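Local atomic coordinates of immunoreactive 84kD antigen PG93 (Porphyromonas gingivalis, PDB entry 5M11), a protein that serves as an essential cell-surface component of the type-IX secretion system and binds zinc and calcium ions. Residues A527-A535 and M546-G554. Numbering follows the deposited sequence.
Sequences AIGHKTIYA and MGSDIGIFG
Asp549 OD1 accepts two backbone N-H groups from the loop that leads into strand 533-538. Lys531 N comes in on the syn side of the carboxylate, 2.8 Å from Asp549 OD1. Thr532 N lies above the carboxylate plane, 3.2 Å from the same Asp549 OD1. The chi1 of Asp549, 62°, puts CG between its own N and carbonyl carbon and turns OD1 toward the N-H groups of Lys531 and Thr532. The Lys531 chain runs past Asp549 OD2 with its CB and CG.

Main-chain bonds pair the strands. Tyr534 N gives to Gly547 O at 2.9 Å, and Ala535 N makes a weak second bond to that oxygen. Tyr534 and Ala535 thus share Gly547 in a classic beta bulge. Gly547 N returns a bond to Ala535 O at 2.9 Å. This is the first hairpin of an antiparallel sheet, consistent with one blade of a beta-propeller, and strand 589-595 of the next sheet packs against it. At the end of strand 544-548, Ser548 OG accepts from Ile550 N in an ST turn and donates to Gly551 O.

Most side-chain packing gathers round the Phe553 ring. Ile528 CG2 sits over one face of it, 4.0 Å from the centroid, a CH-pi contact. Ile533 CD1 reaches Phe553 CZ at 3.5 Å. The His530 ring lies nearly parallel to the Phe553 ring, at 20°, but is slid aside with little overlap. Ile550 CD1 fits against Ile528 CG2 at 3.8 Å.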
loop_
_atom_site.group_PDB
_atom_site.type_symbol
_atom_site.label_atom_id
_atom_site.label_comp_id
_atom_site.label_asym_id
_atom_site.label_seq_id
_atom_site.Cartn_x
_atom_site.Cartn_y
_atom_site.Cartn_z
ATOM N N ALA A 527 10.230 -32.429 -14.607
ATOM C CA ALA A 527 10.023 -30.982 -14.586
ATOM C C ALA A 527 9.360 -30.543 -13.268
ATOM O O ALA A 527 8.502 -31.266 -12.738
ATOM C CB ALA A 527 9.157 -30.570 -15.765
ATOM N N ILE A 528 9.760 -29.370 -12.733
ATOM C CA ILE A 528 9.152 -28.823 -11.510
ATOM C C ILE A 528 7.669 -28.496 -11.817
ATOM O O ILE A 528 6.773 -28.927 -11.077
ATOM C CB ILE A 528 9.942 -27.614 -10.926
ATOM C CG1 ILE A 528 11.362 -28.025 -10.462
ATOM C CG2 ILE A 528 9.172 -26.924 -9.796
ATOM C CD1 ILE A 528 11.465 -29.121 -9.318
ATOM N N GLY A 529 7.442 -27.827 -12.946
ATOM C CA GLY A 529 6.106 -27.488 -13.419
ATOM C C GLY A 529 5.798 -26.013 -13.415
ATOM O O GLY A 529 4.667 -25.626 -13.720
ATOM N N HIS A 530 6.806 -25.185 -13.057
ATOM C CA HIS A 530 6.702 -23.727 -12.999
ATOM C C HIS A 530 6.469 -23.143 -14.390
ATOM O O HIS A 530 7.061 -23.603 -15.376
ATOM C CB HIS A 530 7.948 -23.104 -12.354
ATOM C CG HIS A 530 9.230 -23.307 -13.116
ATOM N ND1 HIS A 530 9.544 -22.534 -14.225
ATOM C CD2 HIS A 530 10.268 -24.134 -12.856
ATOM C CE1 HIS A 530 10.736 -22.947 -14.623
ATOM N NE2 HIS A 530 11.212 -23.903 -13.827
ATOM N N LYS A 531 5.578 -22.152 -14.456
ATOM C CA LYS A 531 5.227 -21.458 -15.690
ATOM C C LYS A 531 6.078 -20.179 -15.788
ATOM O O LYS A 531 6.716 -19.952 -16.820
ATOM C CB LYS A 531 3.711 -21.182 -15.754
ATOM C CG LYS A 531 2.860 -22.464 -15.857
ATOM C CD LYS A 531 1.350 -22.197 -15.908
ATOM C CE LYS A 531 0.762 -22.132 -17.305
ATOM N NZ LYS A 531 -0.698 -21.801 -17.292
ATOM N N THR A 532 6.156 -19.395 -14.694
ATOM C CA THR A 532 6.973 -18.184 -14.628
ATOM C C THR A 532 7.707 -18.143 -13.296
ATOM O O THR A 532 7.143 -18.571 -12.294
ATOM C CB THR A 532 6.112 -16.914 -14.838
ATOM O OG1 THR A 532 5.336 -17.058 -16.031
ATOM C CG2 THR A 532 6.964 -15.637 -14.949
ATOM N N ILE A 533 8.967 -17.627 -13.297
ATOM C CA ILE A 533 9.824 -17.396 -12.124
ATOM C C ILE A 533 9.745 -15.912 -11.806
ATOM O O ILE A 533 10.119 -15.090 -12.644
ATOM C CB ILE A 533 11.291 -17.859 -12.355
ATOM C CG1 ILE A 533 11.383 -19.332 -12.816
ATOM C CG2 ILE A 533 12.164 -17.588 -11.116
ATOM C CD1 ILE A 533 10.854 -20.378 -11.822
ATOM N N TYR A 534 9.217 -15.559 -10.625
ATOM C CA TYR A 534 9.014 -14.147 -10.277
ATOM C C TYR A 534 10.072 -13.605 -9.351
ATOM O O TYR A 534 10.387 -12.420 -9.445
ATOM C CB TYR A 534 7.633 -13.924 -9.638
ATOM C CG TYR A 534 6.460 -14.399 -10.467
ATOM C CD1 TYR A 534 6.112 -13.753 -11.651
ATOM C CD2 TYR A 534 5.668 -15.459 -10.044
ATOM C CE1 TYR A 534 5.021 -14.173 -12.410
ATOM C CE2 TYR A 534 4.582 -15.898 -10.803
ATOM C CZ TYR A 534 4.260 -15.249 -11.985
ATOM O OH TYR A 534 3.198 -15.677 -12.747
ATOM N N ALA A 535 10.602 -14.451 -8.457
ATOM C CA ALA A 535 11.587 -14.060 -7.461
ATOM C C ALA A 535 12.742 -15.035 -7.387
ATOM O O ALA A 535 12.546 -16.211 -7.668
ATOM C CB ALA A 535 10.914 -13.968 -6.105
ATOM N N MET A 546 14.123 -19.826 -5.531
ATOM C CA MET A 546 13.287 -19.078 -6.463
ATOM C C MET A 546 11.818 -19.369 -6.235
ATOM O O MET A 546 11.445 -20.471 -5.822
ATOM C CB MET A 546 13.670 -19.264 -7.937
ATOM C CG MET A 546 13.949 -20.658 -8.346
ATOM S SD MET A 546 15.047 -20.556 -9.766
ATOM C CE MET A 546 16.551 -20.981 -9.010
ATOM N N GLY A 547 11.021 -18.329 -6.446
ATOM C CA GLY A 547 9.582 -18.346 -6.289
ATOM C C GLY A 547 8.936 -18.268 -7.642
ATOM O O GLY A 547 9.460 -17.614 -8.546
ATOM N N SER A 548 7.811 -18.950 -7.786
ATOM C CA SER A 548 7.074 -19.041 -9.034
ATOM C C SER A 548 5.552 -18.960 -8.806
ATOM O O SER A 548 5.094 -18.643 -7.705
ATOM C CB SER A 548 7.431 -20.355 -9.736
ATOM O OG SER A 548 6.837 -21.482 -9.109
ATOM N N ASP A 549 4.783 -19.273 -9.857
ATOM C CA ASP A 549 3.331 -19.335 -9.833
ATOM C C ASP A 549 2.847 -20.595 -9.066
ATOM O O ASP A 549 1.701 -20.618 -8.607
ATOM C CB ASP A 549 2.808 -19.361 -11.282
ATOM C CG ASP A 549 3.276 -20.575 -12.071
ATOM O OD1 ASP A 549 4.510 -20.689 -12.320
ATOM O OD2 ASP A 549 2.422 -21.432 -12.397
ATOM N N ILE A 550 3.709 -21.639 -8.953
ATOM C CA ILE A 550 3.368 -22.909 -8.296
ATOM C C ILE A 550 4.090 -23.075 -6.924
ATOM O O ILE A 550 4.081 -24.168 -6.354
ATOM C CB ILE A 550 3.637 -24.121 -9.235
ATOM C CG1 ILE A 550 5.143 -24.317 -9.522
ATOM C CG2 ILE A 550 2.817 -24.024 -10.528
ATOM C CD1 ILE A 550 5.551 -25.748 -9.833
ATOM N N GLY A 551 4.675 -21.994 -6.406
ATOM C CA GLY A 551 5.355 -22.016 -5.116
ATOM C C GLY A 551 6.839 -21.705 -5.132
ATOM O O GLY A 551 7.351 -21.080 -6.066
ATOM N N ILE A 552 7.540 -22.147 -4.082
ATOM C CA ILE A 552 8.968 -21.894 -3.909
ATOM C C ILE A 552 9.781 -23.208 -4.073
ATOM O O ILE A 552 9.243 -24.292 -3.857
ATOM C CB ILE A 552 9.180 -21.199 -2.524
ATOM C CG1 ILE A 552 10.489 -20.381 -2.508
ATOM C CG2 ILE A 552 9.067 -22.180 -1.324
ATOM C CD1 ILE A 552 10.668 -19.449 -1.299
ATOM N N PHE A 553 11.070 -23.086 -4.481
ATOM C CA PHE A 553 12.037 -24.190 -4.688
ATOM C C PHE A 553 13.468 -23.656 -4.841
ATOM O O PHE A 553 13.678 -22.607 -5.461
ATOM C CB PHE A 553 11.675 -25.093 -5.895
ATOM C CG PHE A 553 11.345 -24.386 -7.189
ATOM C CD1 PHE A 553 12.336 -24.103 -8.118
ATOM C CD2 PHE A 553 10.036 -24.015 -7.482
ATOM C CE1 PHE A 553 12.025 -23.457 -9.316
ATOM C CE2 PHE A 553 9.732 -23.348 -8.670
ATOM C CZ PHE A 553 10.725 -23.082 -9.581
ATOM N N GLY A 554 14.426 -24.385 -4.278
ATOM C CA GLY A 554 15.828 -23.979 -4.293
ATOM C C GLY A 554 16.842 -24.922 -4.921
ATOM O O GLY A 554 16.771 -26.155 -4.766
#